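MtN3/saliva family (Thermodesulfovibrio yellowstonii, PDB 4RNG) probably transports sugars across the membrane as a bacterial SemiSWEET, a dimer of subunits with three transmembrane helices each. Local coordinates at residues C[21-26]-C[75-80]. Residues are numbered along the deposited sequence; the frame is centred on the assembly and turned at random.
Sequences SALIPQ and ILIFLI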
ATOM      1  N   SER C  21       8.611  -2.725  -2.586  1.00 17.88           N
ATOM      2  CA  SER C  21       9.414  -3.777  -1.987  1.00 18.19           C
ATOM      3  C   SER C  21       8.887  -4.137  -0.613  1.00 21.56           C
ATOM      4  O   SER C  21       9.204  -5.198  -0.085  1.00 21.85           O
ATOM      5  CB  SER C  21      10.883  -3.367  -1.933  1.00 22.21           C
ATOM      6  OG  SER C  21      11.384  -3.482  -0.615  1.00 35.88           O
ATOM      7  N   ALA C  22       8.074  -3.256  -0.032  1.00 26.10           N
ATOM      8  CA  ALA C  22       7.483  -3.514   1.279  1.00 27.76           C
ATOM      9  C   ALA C  22       6.604  -4.756   1.256  1.00 24.51           C
ATOM     10  O   ALA C  22       6.422  -5.407   2.273  1.00 26.30           O
ATOM     11  CB  ALA C  22       6.662  -2.295   1.753  1.00 18.91           C
ATOM     12  N   LEU C  23       6.048  -5.052   0.084  1.00 29.11           N
ATOM     13  CA  LEU C  23       5.167  -6.197  -0.134  1.00 20.46           C
ATOM     14  C   LEU C  23       5.906  -7.514  -0.130  1.00 23.12           C
ATOM     15  O   LEU C  23       5.323  -8.560   0.141  1.00 32.85           O
ATOM     16  CB  LEU C  23       4.423  -6.021  -1.452  1.00 21.72           C
ATOM     17  CG  LEU C  23       3.420  -4.874  -1.383  1.00 20.00           C
ATOM     18  CD1 LEU C  23       3.016  -4.353  -2.759  1.00 16.90           C
ATOM     19  CD2 LEU C  23       2.219  -5.382  -0.634  1.00 17.49           C
ATOM     20  N   ILE C  24       7.193  -7.465  -0.448  1.00 24.85           N
ATOM     21  CA  ILE C  24       7.996  -8.678  -0.510  1.00 28.12           C
ATOM     22  C   ILE C  24       8.012  -9.437   0.845  1.00 25.82           C
ATOM     23  O   ILE C  24       7.719 -10.634   0.861  1.00 25.16           O
ATOM     24  CB  ILE C  24       9.438  -8.359  -0.992  1.00 18.76           C
ATOM     25  CG1 ILE C  24       9.414  -7.935  -2.463  1.00 19.28           C
ATOM     26  CG2 ILE C  24      10.341  -9.556  -0.818  1.00 24.73           C
ATOM     27  CD1 ILE C  24      10.730  -7.356  -2.985  1.00 18.33           C
ATOM     28  N   PRO C  25       8.306  -8.754   1.981  1.00 23.84           N
ATOM     29  CA  PRO C  25       8.269  -9.496   3.254  1.00 25.28           C
ATOM     30  C   PRO C  25       6.940 -10.165   3.593  1.00 28.89           C
ATOM     31  O   PRO C  25       6.960 -11.216   4.246  1.00 25.88           O
ATOM     32  CB  PRO C  25       8.557  -8.405   4.297  1.00 24.11           C
ATOM     33  CG  PRO C  25       9.395  -7.440   3.571  1.00 25.65           C
ATOM     34  CD  PRO C  25       8.891  -7.413   2.167  1.00 24.72           C
ATOM     35  N   GLN C  26       5.817  -9.571   3.188  1.00 27.14           N
ATOM     36  CA  GLN C  26       4.522 -10.168   3.492  1.00 28.93           C
ATOM     37  C   GLN C  26       4.353 -11.412   2.629  1.00 29.58           C
ATOM     38  O   GLN C  26       3.891 -12.452   3.094  1.00 30.88           O
ATOM     39  CB  GLN C  26       3.368  -9.183   3.263  1.00 19.57           C
ATOM     40  CG  GLN C  26       2.019  -9.720   3.693  1.00 19.73           C
ATOM     41  CD  GLN C  26       1.922  -9.983   5.192  1.00 34.83           C
ATOM     42  OE1 GLN C  26       1.706  -9.056   5.973  1.00 39.98           O
ATOM     43  NE2 GLN C  26       2.071 -11.247   5.601  1.00 21.01           N
ATOM     44  N   ILE C  75       1.632  -6.643  -9.362  1.00 15.46           N
ATOM     45  CA  ILE C  75       2.165  -7.983  -9.508  1.00 15.56           C
ATOM     46  C   ILE C  75       2.390  -8.634  -8.163  1.00 19.29           C
ATOM     47  O   ILE C  75       1.991  -9.773  -7.938  1.00 24.83           O
ATOM     48  CB  ILE C  75       3.477  -7.995 -10.297  1.00 26.21           C
ATOM     49  CG1 ILE C  75       3.197  -7.703 -11.776  1.00 21.18           C
ATOM     50  CG2 ILE C  75       4.131  -9.363 -10.199  1.00 15.81           C
ATOM     51  CD1 ILE C  75       4.016  -6.601 -12.366  1.00 27.82           C
ATOM     52  N   LEU C  76       3.030  -7.898  -7.265  1.00 19.43           N
ATOM     53  CA  LEU C  76       3.358  -8.439  -5.958  1.00 21.44           C
ATOM     54  C   LEU C  76       2.094  -8.685  -5.128  1.00 21.59           C
ATOM     55  O   LEU C  76       1.975  -9.697  -4.432  1.00 16.75           O
ATOM     56  CB  LEU C  76       4.324  -7.489  -5.235  1.00 18.64           C
ATOM     57  CG  LEU C  76       5.700  -7.322  -5.898  1.00 20.13           C
ATOM     58  CD1 LEU C  76       6.514  -6.274  -5.176  1.00 16.84           C
ATOM     59  CD2 LEU C  76       6.478  -8.641  -5.989  1.00 18.13           C
ATOM     60  N   ILE C  77       1.127  -7.778  -5.248  1.00 20.66           N
ATOM     61  CA  ILE C  77      -0.124  -7.914  -4.512  1.00 24.82           C
ATOM     62  C   ILE C  77      -0.887  -9.120  -4.996  1.00 30.28           C
ATOM     63  O   ILE C  77      -1.436  -9.879  -4.196  1.00 31.90           O
ATOM     64  CB  ILE C  77      -0.988  -6.665  -4.621  1.00 16.17           C
ATOM     65  CG1 ILE C  77      -0.544  -5.670  -3.557  1.00 16.41           C
ATOM     66  CG2 ILE C  77      -2.446  -6.983  -4.377  1.00 16.20           C
ATOM     67  CD1 ILE C  77      -1.327  -4.389  -3.577  1.00 18.18           C
ATOM     68  N   PHE C  78      -0.880  -9.326  -6.307  1.00 26.50           N
ATOM     69  CA  PHE C  78      -1.498 -10.512  -6.850  1.00 21.33           C
ATOM     70  C   PHE C  78      -0.863 -11.784  -6.276  1.00 21.65           C
ATOM     71  O   PHE C  78      -1.578 -12.749  -6.004  1.00 19.84           O
ATOM     72  CB  PHE C  78      -1.418 -10.537  -8.362  1.00 18.22           C
ATOM     73  CG  PHE C  78      -1.819 -11.841  -8.933  1.00 18.47           C
ATOM     74  CD1 PHE C  78      -3.160 -12.180  -9.022  1.00 15.90           C
ATOM     75  CD2 PHE C  78      -0.868 -12.745  -9.351  1.00 18.74           C
ATOM     76  CE1 PHE C  78      -3.539 -13.395  -9.532  1.00 20.00           C
ATOM     77  CE2 PHE C  78      -1.242 -13.972  -9.865  1.00 22.94           C
ATOM     78  CZ  PHE C  78      -2.579 -14.293  -9.952  1.00 22.22           C
ATOM     79  N   LEU C  79       0.455 -11.819  -6.108  1.00 16.56           N
ATOM     80  CA  LEU C  79       1.044 -13.007  -5.486  1.00 21.14           C
ATOM     81  C   LEU C  79       0.411 -13.290  -4.158  1.00 17.41           C
ATOM     82  O   LEU C  79       0.038 -14.417  -3.875  1.00 27.60           O
ATOM     83  CB  LEU C  79       2.552 -12.879  -5.265  1.00 20.14           C
ATOM     84  CG  LEU C  79       3.467 -13.470  -6.314  1.00 27.76           C
ATOM     85  CD1 LEU C  79       3.212 -12.813  -7.644  1.00 35.31           C
ATOM     86  CD2 LEU C  79       4.883 -13.260  -5.855  1.00 29.06           C
ATOM     87  N   ILE C  80       0.292 -12.237  -3.356  1.00 23.89           N
ATOM     88  CA  ILE C  80      -0.234 -12.336  -2.013  1.00 17.82           C
ATOM     89  C   ILE C  80      -1.665 -12.831  -2.037  1.00 17.88           C
ATOM     90  O   ILE C  80      -2.019 -13.709  -1.250  1.00 18.38           O
ATOM     91  CB  ILE C  80      -0.138 -10.985  -1.279  1.00 17.79           C
ATOM     92  CG1 ILE C  80       1.336 -10.688  -0.981  1.00 22.95           C
ATOM     93  CG2 ILE C  80      -0.926 -11.011   0.006  1.00 18.23           C
ATOM     94  CD1 ILE C  80       1.609  -9.256  -0.582  1.00 17.85           C
TER
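Leu23 meets Leu76, Ile77 and Ile80 where the first and third transmembrane helices of the SemiSWEET three-helix bundle pack together, near the point where the first passes from helix 7-21 into helix 23-33. Three atoms of the Leu23 side chain, CB, CD1 and CD2, make the contact. Its CB lies 4.1 Å from CB of Leu76, so the two leucines abut at the base of their side chains. Farther along the Leu23 side chain CD1 touches Ile77 alone of the two isoleucines, 3.9 Å from its CG1, whereas CD2 sits between Ile77 CG1 at 4.0 Å and Ile80 CD1 at 3.9 Å. Leu23 runs across Ile80 at about a right angle but slants past Ile77. With CG anti to its carbonyl carbon (chi1 -68°), Leu23 turns both methyls toward Ile77, and CD2 on to Ile80. Leu76 sends CD1 the other way, to Ile24 CG1 at 4.3 Å, at the more exposed margin of the contact. One turn on, Ile80 CD1 approaches CB of Gln26 to 4.2 Å, meeting the aliphatic base of that residue. The Gln26 amide is engaged elsewhere: OE1 accepts from the backbone N of Ser40 and NE2 donates to the carbonyl O of Asp38, both of the second subunit. One residue thus faces helix 64-87 with its carbon chain and the dimer partner with its polar end. Helix 41-60 covers a further side, with Phe44 against Leu23 and Ile80, and Met47 and Ile51 against Ile77; Met43 of the second subunit also touches Leu23. Ile80 reaches the backbone opposite through its extended CG1 branch (chi2 165°), which places CD1 3.8 Å from the carbonyl O of Leu23.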